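Local coordinates for uncharacterized protein (Staphylococcus aureus, PDB 4YBV) that probably hydrolyses thioesters as a hot dog-fold thioesterase of unknown substrate, at residues M13-Q18 against V23-P28; G43-L48 against L113-R118; T51-G56 against H100-K105. The protein carries 1 engineered substitution. One frame throughout, in Å; residues are numbered along the deposited sequence. Where two conformers were deposited one is given.

All three contacts involve one antiparallel sheet, and the helix 42-60 that packs on it joins them. Contact 1 is the hairpin at the edge of the sheet; contacts 2 and 3 seat the first and middle turns of the helix on strands 113-124 and 99-107. Their centres lie 11 to 13 Å apart. Leu48 of contact 2 packs against Met13 and Met27 of the hairpin, while Leu55 of contact 3 meets Ile25, CD1 to CD1, at 3.4 Å. Contacts 2 and 3 use the same helix and lie on neighbouring strands, where Met117 N probably donates to Ile104 O (2.8 Å). Together the three bring the helix against the sheet at separate places in the hot dog fold.

Contact 1. Residues M13-Q18 against V23-P28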
loop_
_atom_site.group_PDB
_atom_site.type_symbol
_atom_site.label_atom_id
_atom_site.label_comp_id
_atom_site.label_asym_id
_atom_site.label_seq_id
_atom_site.Cartn_x
_atom_site.Cartn_y
_atom_site.Cartn_z
ATOM N N MET A 13 6.499 -22.824 10.170
ATOM C CA MET A 13 6.618 -21.607 10.977
ATOM C C MET A 13 6.835 -21.958 12.430
ATOM O O MET A 13 6.189 -22.876 12.942
ATOM C CB MET A 13 5.362 -20.742 10.864
ATOM C CG MET A 13 5.071 -20.248 9.423
ATOM S SD MET A 13 3.770 -19.022 9.505
ATOM C CE MET A 13 3.422 -18.848 7.763
ATOM N N SER A 14 7.709 -21.224 13.106
ATOM C CA SER A 14 7.786 -21.349 14.581
ATOM C C SER A 14 7.758 -19.999 15.271
ATOM O O SER A 14 8.414 -19.050 14.847
ATOM C CB SER A 14 9.029 -22.144 15.015
ATOM O OG SER A 14 10.204 -21.563 14.486
ATOM N N ILE A 15 6.938 -19.914 16.302
ATOM C CA ILE A 15 6.834 -18.720 17.124
ATOM C C ILE A 15 8.036 -18.662 18.044
ATOM O O ILE A 15 8.111 -19.450 18.969
ATOM C CB ILE A 15 5.580 -18.708 17.996
ATOM C CG1 ILE A 15 4.323 -18.876 17.176
ATOM C CG2 ILE A 15 5.501 -17.414 18.805
ATOM C CD1 ILE A 15 4.221 -17.850 16.165
ATOM N N ASP A 16 8.972 -17.748 17.789
ATOM C CA ASP A 16 10.147 -17.642 18.636
ATOM C C ASP A 16 9.885 -16.836 19.910
ATOM O O ASP A 16 10.522 -17.095 20.940
ATOM C CB ASP A 16 11.299 -17.051 17.844
ATOM C CG ASP A 16 11.672 -17.920 16.671
ATOM O OD1 ASP A 16 11.693 -19.179 16.793
ATOM O OD2 ASP A 16 11.875 -17.352 15.602
ATOM N N HIS A 17 8.958 -15.880 19.842
ATOM C CA HIS A 17 8.637 -15.018 20.980
ATOM C C HIS A 17 7.342 -14.270 20.739
ATOM O O HIS A 17 7.039 -13.848 19.603
ATOM C CB HIS A 17 9.760 -14.000 21.263
ATOM C CG HIS A 17 9.448 -13.034 22.370
ATOM N ND1 HIS A 17 9.068 -13.439 23.635
ATOM C CD2 HIS A 17 9.462 -11.676 22.401
ATOM C CE1 HIS A 17 8.861 -12.373 24.390
ATOM N NE2 HIS A 17 9.100 -11.291 23.673
ATOM N N GLN A 18 6.603 -14.094 21.830
ATOM C CA GLN A 18 5.351 -13.360 21.860
ATOM C C GLN A 18 5.269 -12.538 23.136
ATOM O O GLN A 18 5.520 -13.066 24.212
ATOM C CB GLN A 18 4.159 -14.311 21.870
ATOM C CG GLN A 18 3.795 -14.937 20.595
ATOM C CD GLN A 18 2.678 -15.948 20.804
ATOM O OE1 GLN A 18 1.601 -15.821 20.234
ATOM N NE2 GLN A 18 2.935 -16.952 21.622
ATOM N N VAL A 23 5.208 -9.881 18.089
ATOM C CA VAL A 23 5.298 -11.280 17.680
ATOM C C VAL A 23 6.537 -11.526 16.823
ATOM O O VAL A 23 6.818 -10.807 15.875
ATOM C CB VAL A 23 4.041 -11.722 16.909
ATOM C CG1 VAL A 23 4.184 -13.178 16.466
ATOM C CG2 VAL A 23 2.829 -11.567 17.786
ATOM N N VAL A 24 7.292 -12.546 17.164
ATOM C CA VAL A 24 8.449 -12.900 16.377
ATOM C C VAL A 24 8.203 -14.327 15.896
ATOM O O VAL A 24 8.105 -15.251 16.717
ATOM C CB VAL A 24 9.779 -12.766 17.214
ATOM C CG1 VAL A 24 11.016 -12.995 16.347
ATOM C CG2 VAL A 24 9.840 -11.379 17.893
ATOM N N ILE A 25 8.063 -14.497 14.578
ATOM C CA ILE A 25 7.897 -15.833 13.952
ATOM C C ILE A 25 8.900 -16.068 12.863
ATOM O O ILE A 25 9.152 -15.180 12.070
ATOM C CB ILE A 25 6.531 -16.002 13.261
ATOM C CG1 ILE A 25 5.440 -15.316 14.017
ATOM C CG2 ILE A 25 6.192 -17.449 13.071
ATOM C CD1 ILE A 25 4.131 -15.598 13.361
ATOM N N SER A 26 9.425 -17.273 12.756
ATOM C CA SER A 26 10.413 -17.550 11.730
ATOM C C SER A 26 10.066 -18.815 10.942
ATOM O O SER A 26 9.160 -19.580 11.322
ATOM C CB SER A 26 11.824 -17.692 12.354
ATOM O OG SER A 26 11.844 -18.707 13.332
ATOM N N MET A 27 10.788 -19.038 9.855
ATOM C CA MET A 27 10.566 -20.236 9.040
ATOM C C MET A 27 11.780 -20.478 8.190
ATOM O O MET A 27 12.504 -19.526 7.884
ATOM C CB MET A 27 9.298 -20.085 8.170
ATOM C CG MET A 27 9.468 -19.114 7.007
ATOM S SD MET A 27 7.914 -18.833 6.074
ATOM C CE MET A 27 8.522 -17.934 4.695
ATOM N N PRO A 28 12.034 -21.753 7.820
ATOM C CA PRO A 28 13.171 -22.108 6.952
ATOM C C PRO A 28 12.943 -21.753 5.482
ATOM O O PRO A 28 11.848 -21.921 4.975
ATOM C CB PRO A 28 13.276 -23.630 7.100
ATOM C CG PRO A 28 11.885 -24.082 7.436
ATOM C CD PRO A 28 11.303 -22.949 8.287
#
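The beta hairpin of strands 14-19 and 22-28 is held by an antiparallel ladder that starts at Ser14 and Ser26, a hydrogen-bonded pair, and is interrupted by a classic beta bulge. Ser14 N donates to Ser26 O at 2.8 Å, and Ser26 N returns the bond to Ser14 O. Farther on, Asp16 and His17 both face Val24. Val24 O takes two donors, Asp16 N at 2.9 Å with a bent approach (136° at the hydrogen) and His17 N at 3.3 Å, the latter in the carbonyl plane. Val24 N to His17 O (2.8 Å) restores the ladder beyond the bulge.

The extra residue turns the Asp16 side chain toward the partner strand. Its OD2 accepts the hydroxyl of Ser26 on the syn lone pair, with Ser26 OG only 2.6 Å away. Ser26 OG sits between its backbone N and carbonyl carbon (chi1 57°); a hydroxyl suits the place, since it donates to the carboxylate while also bonding Arg85 NH2.

On the face with Ile15, Val23 and Ile25, aliphatic side chains lie toward helix 42-60, and Gln18 joins them at the end, its OE1 bonded to Asn59 ND2. Ile15 and Ile25 run side by side in the same direction, Ile15 CD1 lying 3.5 Å from Ile25 CG1, and both reach Leu55. Met13 CB adds to this at 4.1 Å from Ile25 CG2, while its long unbranched chain extends to Leu48 and Thr51. The whole is an antiparallel beta hairpin with a classic bulge, at the edge of the sheet, one face of which packs on the helix of the hot dog fold.

Contact 2. Residues G43-L48 against L113-R118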
loop_
_atom_site.group_PDB
_atom_site.type_symbol
_atom_site.label_atom_id
_atom_site.label_comp_id
_atom_site.label_asym_id
_atom_site.label_seq_id
_atom_site.Cartn_x
_atom_site.Cartn_y
_atom_site.Cartn_z
ATOM N N GLY A 43 5.827 -13.729 -1.866
ATOM C CA GLY A 43 4.538 -14.079 -1.290
ATOM C C GLY A 43 4.602 -14.881 0.005
ATOM O O GLY A 43 3.724 -14.742 0.861
ATOM N N ALA A 44 5.603 -15.761 0.110
ATOM C CA ALA A 44 5.836 -16.574 1.293
ATOM C C ALA A 44 6.206 -15.632 2.460
ATOM O O ALA A 44 5.672 -15.752 3.554
ATOM C CB ALA A 44 6.963 -17.621 1.029
ATOM N N SER A 45 7.134 -14.717 2.186
ATOM C CA SER A 45 7.546 -13.687 3.143
ATOM C C SER A 45 6.319 -12.922 3.641
ATOM O O SER A 45 6.075 -12.831 4.846
ATOM C CB SER A 45 8.545 -12.728 2.491
ATOM O OG SER A 45 9.085 -11.818 3.431
ATOM N N ILE A 46 5.516 -12.416 2.694
ATOM C CA ILE A 46 4.307 -11.682 3.050
ATOM C C ILE A 46 3.347 -12.537 3.887
ATOM O O ILE A 46 2.789 -12.045 4.881
ATOM C CB ILE A 46 3.543 -11.145 1.788
ATOM C CG1 ILE A 46 4.332 -10.017 1.122
ATOM C CG2 ILE A 46 2.137 -10.630 2.173
ATOM C CD1 ILE A 46 3.764 -9.593 -0.294
ATOM N N ALA A 47 3.197 -13.818 3.536
ATOM C CA ALA A 47 2.296 -14.711 4.286
ATOM C C ALA A 47 2.783 -14.879 5.755
ATOM O O ALA A 47 1.976 -14.882 6.696
ATOM C CB ALA A 47 2.218 -16.065 3.622
ATOM N N LEU A 48 4.095 -15.022 5.916
ATOM C CA LEU A 48 4.687 -15.031 7.275
ATOM C C LEU A 48 4.312 -13.746 8.033
ATOM O O LEU A 48 3.822 -13.805 9.161
ATOM C CB LEU A 48 6.189 -15.174 7.177
ATOM C CG LEU A 48 7.001 -15.311 8.485
ATOM C CD1 LEU A 48 6.700 -16.633 9.169
ATOM C CD2 LEU A 48 8.463 -15.235 8.147
ATOM N N LEU A 113 17.226 -6.748 5.806
ATOM C CA LEU A 113 15.813 -6.656 5.590
ATOM C C LEU A 113 15.492 -7.344 4.252
ATOM O O LEU A 113 16.081 -7.030 3.230
ATOM C CB LEU A 113 15.337 -5.195 5.560
ATOM C CG LEU A 113 14.829 -4.622 6.867
ATOM C CD1 LEU A 113 14.508 -3.167 6.655
ATOM C CD2 LEU A 113 13.605 -5.391 7.335
ATOM N N ILE A 114 14.560 -8.286 4.292
ATOM C CA ILE A 114 14.078 -8.969 3.109
ATOM C C ILE A 114 12.764 -8.319 2.647
ATOM O O ILE A 114 12.539 -8.126 1.448
ATOM C CB ILE A 114 13.872 -10.473 3.403
ATOM C CG1 ILE A 114 15.191 -11.095 3.818
ATOM C CG2 ILE A 114 13.399 -11.202 2.188
ATOM C CD1 ILE A 114 16.277 -10.903 2.811
ATOM N N THR A 115 11.916 -7.998 3.623
ATOM C CA THR A 115 10.575 -7.427 3.368
ATOM C C THR A 115 10.205 -6.493 4.491
ATOM O O THR A 115 10.406 -6.835 5.650
ATOM C CB THR A 115 9.476 -8.516 3.295
ATOM O OG1 THR A 115 9.847 -9.491 2.308
ATOM C CG2 THR A 115 8.130 -7.933 2.886
ATOM N N VAL A 116 9.602 -5.365 4.188
ATOM C CA VAL A 116 9.102 -4.447 5.191
ATOM C C VAL A 116 7.623 -4.309 4.885
ATOM O O VAL A 116 7.256 -4.170 3.758
ATOM C CB VAL A 116 9.844 -3.127 5.243
ATOM C CG1 VAL A 116 9.867 -2.473 3.911
ATOM C CG2 VAL A 116 9.172 -2.208 6.189
ATOM N N MET A 117 6.787 -4.414 5.892
ATOM C CA MET A 117 5.384 -4.470 5.717
ATOM C C MET A 117 4.535 -3.753 6.708
ATOM O O MET A 117 4.911 -3.612 7.840
ATOM C CB MET A 117 4.959 -5.914 5.995
ATOM C CG MET A 117 4.906 -6.912 4.905
ATOM S SD MET A 117 4.357 -8.581 5.340
ATOM C CE MET A 117 2.623 -8.466 5.524
ATOM N N ARG A 118 3.357 -3.367 6.287
ATOM C CA ARG A 118 2.401 -2.843 7.279
ATOM C C ARG A 118 1.119 -3.621 7.093
ATOM O O ARG A 118 0.746 -3.941 5.957
ATOM C CB ARG A 118 2.180 -1.316 7.133
ATOM C CG ARG A 118 1.382 -0.625 8.283
ATOM C CD ARG A 118 1.482 0.920 8.231
ATOM N NE ARG A 118 0.724 1.380 7.091
ATOM C CZ ARG A 118 1.248 1.811 5.945
ATOM N NH1 ARG A 118 2.563 1.925 5.802
ATOM N NH2 ARG A 118 0.442 2.128 4.946
#
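Ser45 and Thr115 meet hydroxyl to hydroxyl where the start of helix 42-60 lies over strand 113-124. Ser45 OG and Thr115 OG1 are 2.7 Å apart and hydrogen-bonded, and either may donate. On the helix, chi1 of -173° carries the serine oxygen away from its own backbone N and out to the strand; Thr115 swings OG1 beside its backbone N, opposite the carbonyl carbon. Ser45 was modelled in two conformers, so this bond may not be made by every molecule in the crystal. Small hydroxyl residues suit the spot, pairing two buried polar groups with each other.

Two residues along the strand, Met117 supplies the apolar half. Its chain runs straight through chi2 and then bends at the sulfur (chi3 76°), turning CE in against the helix backbone, 3.6 Å from Ile46 O and 4.0 Å from Ile46 CG2. The two side chains cross at about a right angle. A flexible thioether fits, since it can follow the helix surface, while Ile46 also packs on Ile46 of the third subunit. Here the first turns of the helix meet strand 113-124 in the arrangement that marks the hot dog fold, a long central helix wrapped by a curved antiparallel sheet.

Contact 3. Residues T51-G56 against H100-K105; sequences TACSLG and HVWDIK
The short axes of helix 51-56 and strand 100-105 pass 9.2 Å apart at 138°, and the closest alpha carbons across them are Cys53 CA and Trp102 CA, at 6.3 Å. Cys53 puts its CB over one face of the indole, 3.4 Å from the centroid of the five-membered ring of Trp102 and 22° off its normal, a tight CH-pi contact. With SG between the backbone N and the carbonyl carbon (chi1 41°), the sulfur of Cys53 lies obliquely to the ring and runs on to Ile104 CD1, 3.8 Å from SG, so one small, polarisable residue serves both an aromatic and an aliphatic neighbour.

One turn later, Gly56 suits its site because, with no side chain, it lets CZ2 and CH2 of the ring lie directly on the helix backbone: Trp102 CZ2 is 3.3 Å from Gly56 C. The pyrrole nitrogen is hydrogen-bonded to Ser57 OG, as is His100 ND1, which helps to hold the ring's rotation.

Strand 99-107 runs between strands 85-95 and 113-124. Trp102 and Ala52 both touch Ala90 on the former, and Ile104 touches Met117 on the latter. From the helix, Thr51 OG1 bonds His41 of the third subunit, while Leu55 turns toward strand 22-28.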
loop_
_atom_site.group_PDB
_atom_site.type_symbol
_atom_site.label_atom_id
_atom_site.label_comp_id
_atom_site.label_asym_id
_atom_site.label_seq_id
_atom_site.Cartn_x
_atom_site.Cartn_y
_atom_site.Cartn_z
ATOM N N THR A 51 0.622 -13.700 9.008
ATOM C CA THR A 51 0.488 -14.628 10.141
ATOM C C THR A 51 0.913 -13.934 11.451
ATOM O O THR A 51 0.230 -14.032 12.472
ATOM C CB THR A 51 1.324 -15.900 9.935
ATOM O OG1 THR A 51 0.906 -16.550 8.709
ATOM C CG2 THR A 51 1.147 -16.850 11.123
ATOM N N ALA A 52 2.027 -13.211 11.393
ATOM C CA ALA A 52 2.568 -12.574 12.599
ATOM C C ALA A 52 1.586 -11.555 13.136
ATOM O O ALA A 52 1.301 -11.545 14.348
ATOM C CB ALA A 52 3.953 -11.940 12.320
ATOM N N CYS A 53 1.007 -10.694 12.286
ATOM C CA CYS A 53 0.152 -9.726 12.960
ATOM C C CYS A 53 -1.262 -10.263 13.249
ATOM O O CYS A 53 -1.929 -9.774 14.161
ATOM C CB CYS A 53 0.092 -8.388 12.227
ATOM S SG CYS A 53 -0.024 -8.362 10.508
ATOM N N SER A 54 -1.695 -11.298 12.543
ATOM C CA SER A 54 -2.894 -12.045 12.944
ATOM C C SER A 54 -2.754 -12.665 14.374
ATOM O O SER A 54 -3.637 -12.495 15.243
ATOM C CB SER A 54 -3.180 -13.142 11.899
ATOM O OG SER A 54 -4.349 -13.876 12.209
ATOM N N LEU A 55 -1.643 -13.375 14.607
ATOM C CA LEU A 55 -1.331 -13.894 15.939
ATOM C C LEU A 55 -1.270 -12.769 16.986
ATOM O O LEU A 55 -1.823 -12.903 18.078
ATOM C CB LEU A 55 -0.016 -14.657 15.913
ATOM C CG LEU A 55 -0.070 -15.952 15.111
ATOM C CD1 LEU A 55 1.305 -16.526 14.909
ATOM C CD2 LEU A 55 -0.995 -16.981 15.752
ATOM N N GLY A 56 -0.599 -11.671 16.647
ATOM C CA GLY A 56 -0.514 -10.536 17.563
ATOM C C GLY A 56 -1.861 -9.971 17.979
ATOM O O GLY A 56 -2.155 -9.803 19.186
ATOM N N HIS A 100 -6.487 -2.787 14.380
ATOM C CA HIS A 100 -5.082 -2.712 14.777
ATOM C C HIS A 100 -4.207 -2.465 13.571
ATOM O O HIS A 100 -4.420 -3.035 12.491
ATOM C CB HIS A 100 -4.611 -3.997 15.456
ATOM C CG HIS A 100 -5.351 -4.322 16.709
ATOM N ND1 HIS A 100 -5.184 -5.514 17.379
ATOM C CD2 HIS A 100 -6.271 -3.613 17.413
ATOM C CE1 HIS A 100 -5.977 -5.531 18.436
ATOM N NE2 HIS A 100 -6.642 -4.389 18.478
ATOM N N VAL A 101 -3.185 -1.657 13.762
ATOM C CA VAL A 101 -2.242 -1.424 12.694
ATOM C C VAL A 101 -0.899 -1.914 13.156
ATOM O O VAL A 101 -0.457 -1.511 14.229
ATOM C CB VAL A 101 -2.222 0.073 12.306
ATOM C CG1 VAL A 101 -1.123 0.364 11.320
ATOM C CG2 VAL A 101 -3.592 0.463 11.768
ATOM N N TRP A 102 -0.272 -2.811 12.380
ATOM C CA TRP A 102 1.018 -3.450 12.703
ATOM C C TRP A 102 2.144 -3.096 11.762
ATOM O O TRP A 102 1.951 -2.992 10.533
ATOM C CB TRP A 102 0.885 -4.988 12.672
ATOM C CG TRP A 102 0.069 -5.577 13.765
ATOM C CD1 TRP A 102 -1.286 -5.705 13.809
ATOM C CD2 TRP A 102 0.567 -6.125 14.990
ATOM N NE1 TRP A 102 -1.665 -6.298 15.002
ATOM C CE2 TRP A 102 -0.542 -6.559 15.740
ATOM C CE3 TRP A 102 1.845 -6.292 15.523
ATOM C CZ2 TRP A 102 -0.412 -7.148 17.009
ATOM C CZ3 TRP A 102 1.973 -6.885 16.786
ATOM C CH2 TRP A 102 0.841 -7.308 17.501
ATOM N N ASP A 103 3.345 -3.015 12.318
ATOM C CA ASP A 103 4.552 -2.844 11.528
ATOM C C ASP A 103 5.291 -4.179 11.507
ATOM O O ASP A 103 5.445 -4.766 12.541
ATOM C CB ASP A 103 5.426 -1.765 12.146
ATOM C CG ASP A 103 6.346 -1.145 11.163
ATOM O OD1 ASP A 103 5.876 -0.220 10.463
ATOM O OD2 ASP A 103 7.521 -1.564 11.091
ATOM N N ILE A 104 5.711 -4.676 10.340
ATOM C CA ILE A 104 6.406 -5.963 10.288
ATOM C C ILE A 104 7.702 -5.853 9.507
ATOM O O ILE A 104 7.712 -5.388 8.370
ATOM C CB ILE A 104 5.558 -7.097 9.654
ATOM C CG1 ILE A 104 4.144 -7.164 10.211
ATOM C CG2 ILE A 104 6.226 -8.460 9.863
ATOM C CD1 ILE A 104 3.109 -6.543 9.298
ATOM N N LYS A 105 8.799 -6.287 10.121
ATOM C CA LYS A 105 10.062 -6.315 9.422
ATOM C C LYS A 105 10.556 -7.760 9.320
ATOM O O LYS A 105 10.611 -8.486 10.303
ATOM C CB LYS A 105 11.080 -5.411 10.125
ATOM C CG LYS A 105 10.746 -3.907 9.967
ATOM C CD LYS A 105 11.768 -3.054 10.725
ATOM C CE LYS A 105 11.606 -1.578 10.392
ATOM N NZ LYS A 105 10.196 -1.118 10.520
#